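C2 domain protein (Ramazzottius varieornatus, PDB 7DF2) binds calcium ions through a C2 domain and may use them, as many C2 domains do, to bind membranes. Local coordinates at residues Asp69-Ala74 with Tyr95-Asp100. Numbering follows the deposited sequence.
With CA (calcium ion), chain E; CA (calcium ion), chain D.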
loop_
_atom_site.group_PDB
_atom_site.type_symbol
_atom_site.label_atom_id
_atom_site.label_comp_id
_atom_site.label_asym_id
_atom_site.label_seq_id
_atom_site.Cartn_x
_atom_site.Cartn_y
_atom_site.Cartn_z
ATOM N N ASP A 69 14.476 12.183 1.384
ATOM C CA ASP A 69 14.282 11.912 2.813
ATOM C C ASP A 69 12.901 11.299 2.978
ATOM O O ASP A 69 11.953 11.970 3.411
ATOM C CB ASP A 69 14.440 13.180 3.642
ATOM C CG ASP A 69 15.620 13.980 3.194
ATOM O OD1 ASP A 69 16.722 13.403 3.206
ATOM O OD2 ASP A 69 15.438 15.142 2.759
ATOM N N PRO A 70 12.749 10.025 2.619
ATOM C CA PRO A 70 11.409 9.476 2.402
ATOM C C PRO A 70 10.685 9.174 3.706
ATOM O O PRO A 70 11.250 8.613 4.651
ATOM C CB PRO A 70 11.676 8.196 1.606
ATOM C CG PRO A 70 13.044 7.786 2.039
ATOM C CD PRO A 70 13.802 9.059 2.268
ATOM N N LYS A 71 9.428 9.590 3.755
ATOM C CA LYS A 71 8.454 9.063 4.697
ATOM C C LYS A 71 7.458 8.286 3.853
ATOM O O LYS A 71 6.828 8.855 2.952
ATOM C CB LYS A 71 7.757 10.171 5.492
ATOM C CG LYS A 71 6.718 9.619 6.496
ATOM C CD LYS A 71 6.169 10.735 7.401
ATOM C CE LYS A 71 5.105 10.191 8.358
ATOM N NZ LYS A 71 4.535 11.255 9.240
ATOM N N ILE A 72 7.342 6.990 4.114
ATOM C CA ILE A 72 6.551 6.092 3.283
ATOM C C ILE A 72 5.480 5.469 4.160
ATOM O O ILE A 72 5.794 4.883 5.200
ATOM C CB ILE A 72 7.439 5.018 2.625
ATOM C CG1 ILE A 72 8.502 5.698 1.758
ATOM C CG2 ILE A 72 6.589 4.059 1.788
ATOM C CD1 ILE A 72 9.585 4.752 1.201
ATOM N N ILE A 73 4.223 5.604 3.752
ATOM C CA ILE A 73 3.088 5.140 4.545
ATOM C C ILE A 73 2.208 4.250 3.678
ATOM O O ILE A 73 2.179 4.379 2.452
ATOM C CB ILE A 73 2.271 6.323 5.123
ATOM C CG1 ILE A 73 1.588 7.103 3.995
ATOM C CG2 ILE A 73 3.179 7.265 5.923
ATOM C CD1 ILE A 73 0.825 8.330 4.495
ATOM N N ALA A 74 1.497 3.319 4.323
ATOM C CA ALA A 74 0.749 2.296 3.601
ATOM C C ALA A 74 -0.577 2.000 4.289
ATOM O O ALA A 74 -0.738 2.189 5.498
ATOM C CB ALA A 74 1.549 0.991 3.472
ATOM N N TYR A 95 -2.981 5.945 7.612
ATOM C CA TYR A 95 -2.020 4.999 7.066
ATOM C C TYR A 95 -1.022 4.578 8.144
ATOM O O TYR A 95 -0.850 5.245 9.170
ATOM C CB TYR A 95 -1.246 5.610 5.893
ATOM C CG TYR A 95 -1.985 5.790 4.586
ATOM C CD1 TYR A 95 -3.229 6.420 4.522
ATOM C CD2 TYR A 95 -1.400 5.367 3.391
ATOM C CE1 TYR A 95 -3.880 6.610 3.292
ATOM C CE2 TYR A 95 -2.036 5.555 2.172
ATOM C CZ TYR A 95 -3.270 6.176 2.127
ATOM O OH TYR A 95 -3.878 6.332 0.904
ATOM N N ILE A 96 -0.331 3.474 7.887
ATOM C CA ILE A 96 0.732 2.982 8.763
ATOM C C ILE A 96 2.075 3.462 8.225
ATOM O O ILE A 96 2.389 3.234 7.049
ATOM C CB ILE A 96 0.706 1.446 8.843
ATOM C CG1 ILE A 96 -0.699 0.937 9.185
ATOM C CG2 ILE A 96 1.795 0.936 9.804
ATOM C CD1 ILE A 96 -1.248 1.490 10.462
ATOM N N THR A 97 2.889 4.092 9.078
ATOM C CA THR A 97 4.218 4.535 8.656
ATOM C C THR A 97 5.173 3.343 8.616
ATOM O O THR A 97 5.355 2.649 9.624
ATOM C CB THR A 97 4.762 5.623 9.584
ATOM O OG1 THR A 97 3.861 6.732 9.606
ATOM C CG2 THR A 97 6.108 6.136 9.092
ATOM N N LEU A 98 5.779 3.105 7.453
ATOM C CA LEU A 98 6.745 2.033 7.268
ATOM C C LEU A 98 8.188 2.510 7.288
ATOM O O LEU A 98 9.061 1.798 7.799
ATOM C CB LEU A 98 6.491 1.311 5.943
ATOM C CG LEU A 98 5.066 0.835 5.695
ATOM C CD1 LEU A 98 4.985 0.108 4.361
ATOM C CD2 LEU A 98 4.588 -0.060 6.817
ATOM N N VAL A 99 8.460 3.683 6.713
ATOM C CA VAL A 99 9.798 4.245 6.608
ATOM C C VAL A 99 9.716 5.717 6.975
ATOM O O VAL A 99 8.800 6.424 6.539
ATOM C CB VAL A 99 10.373 4.075 5.185
ATOM C CG1 VAL A 99 11.754 4.705 5.085
ATOM C CG2 VAL A 99 10.383 2.589 4.795
ATOM N N ASP A 100 10.678 6.191 7.764
ATOM C CA ASP A 100 10.793 7.631 8.034
ATOM C C ASP A 100 12.284 7.935 8.143
ATOM O O ASP A 100 12.859 7.873 9.239
ATOM C CB ASP A 100 10.029 8.024 9.290
ATOM C CG ASP A 100 9.841 9.519 9.411
ATOM O OD1 ASP A 100 10.558 10.246 8.704
ATOM O OD2 ASP A 100 8.981 9.967 10.202
HETATM CA CA CA E . 17.769 15.151 1.684
HETATM CA CA CA D . 14.101 16.680 1.623
HETATM O O HOH W 1 6.592 9.908 11.341
HETATM O O HOH W 2 15.355 18.293 2.910
HETATM O O HOH W 3 18.252 16.360 3.760
#
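Ile72 sits opposite both Leu98 and Val99, a classic beta bulge in the antiparallel pairing of strands 70-74 and 96-100, their short axes at 146°. Its carbonyl oxygen grips both bulge amides: Leu98 N at 2.9 Å, nearly in line with the C=O, and Val99 N at 3.3 Å, in the carbonyl plane on a lone pair. Past the bulge, Ala74 and Ile96 form a hydrogen-bonded pair, with Ile96 N 2.7 Å from Ala74 O. Ile72 and Val99 run alongside each other, CB against CB at 4.0 Å, and their face carries the Ala74 methyl, which meets Leu98 CD1 at 3.7 Å. Strands 41-51 and 107-119 of the second sheet cover it. Ile73 belongs to the other face. Its CG1 stands between the backbone N and carbonyl carbon (chi1 67°), bringing it within 3.5 Å of Tyr95 CD2, CD1 running past Tyr95 CB and CG, while CG2 turns to Thr97 OG1. Cutting Ile73 back to alanine removes CG1, CG2 and CD1, and would probably open a gap beside the Tyr95 ring and leave Thr97 OG1 without its methyl neighbour. On the same face, extended Lys71 reaches over Thr97, and a water donates to Asp100 OD2 at 2.6 Å and weakly accepts from Lys71 NZ; Asp100 OD1 is salt-bridged to Lys135. Just before the strand, Asp69 chelates one calcium with both carboxylate oxygens and shares OD2 with a second, 2.3 Å away. Asp63 is also shared; Asp66, Lys67 and Asn103 add ligands to the first, Asp134, Lys135 and Asp136 to the second, in the calcium-binding loops at one end of a C2 beta-sandwich.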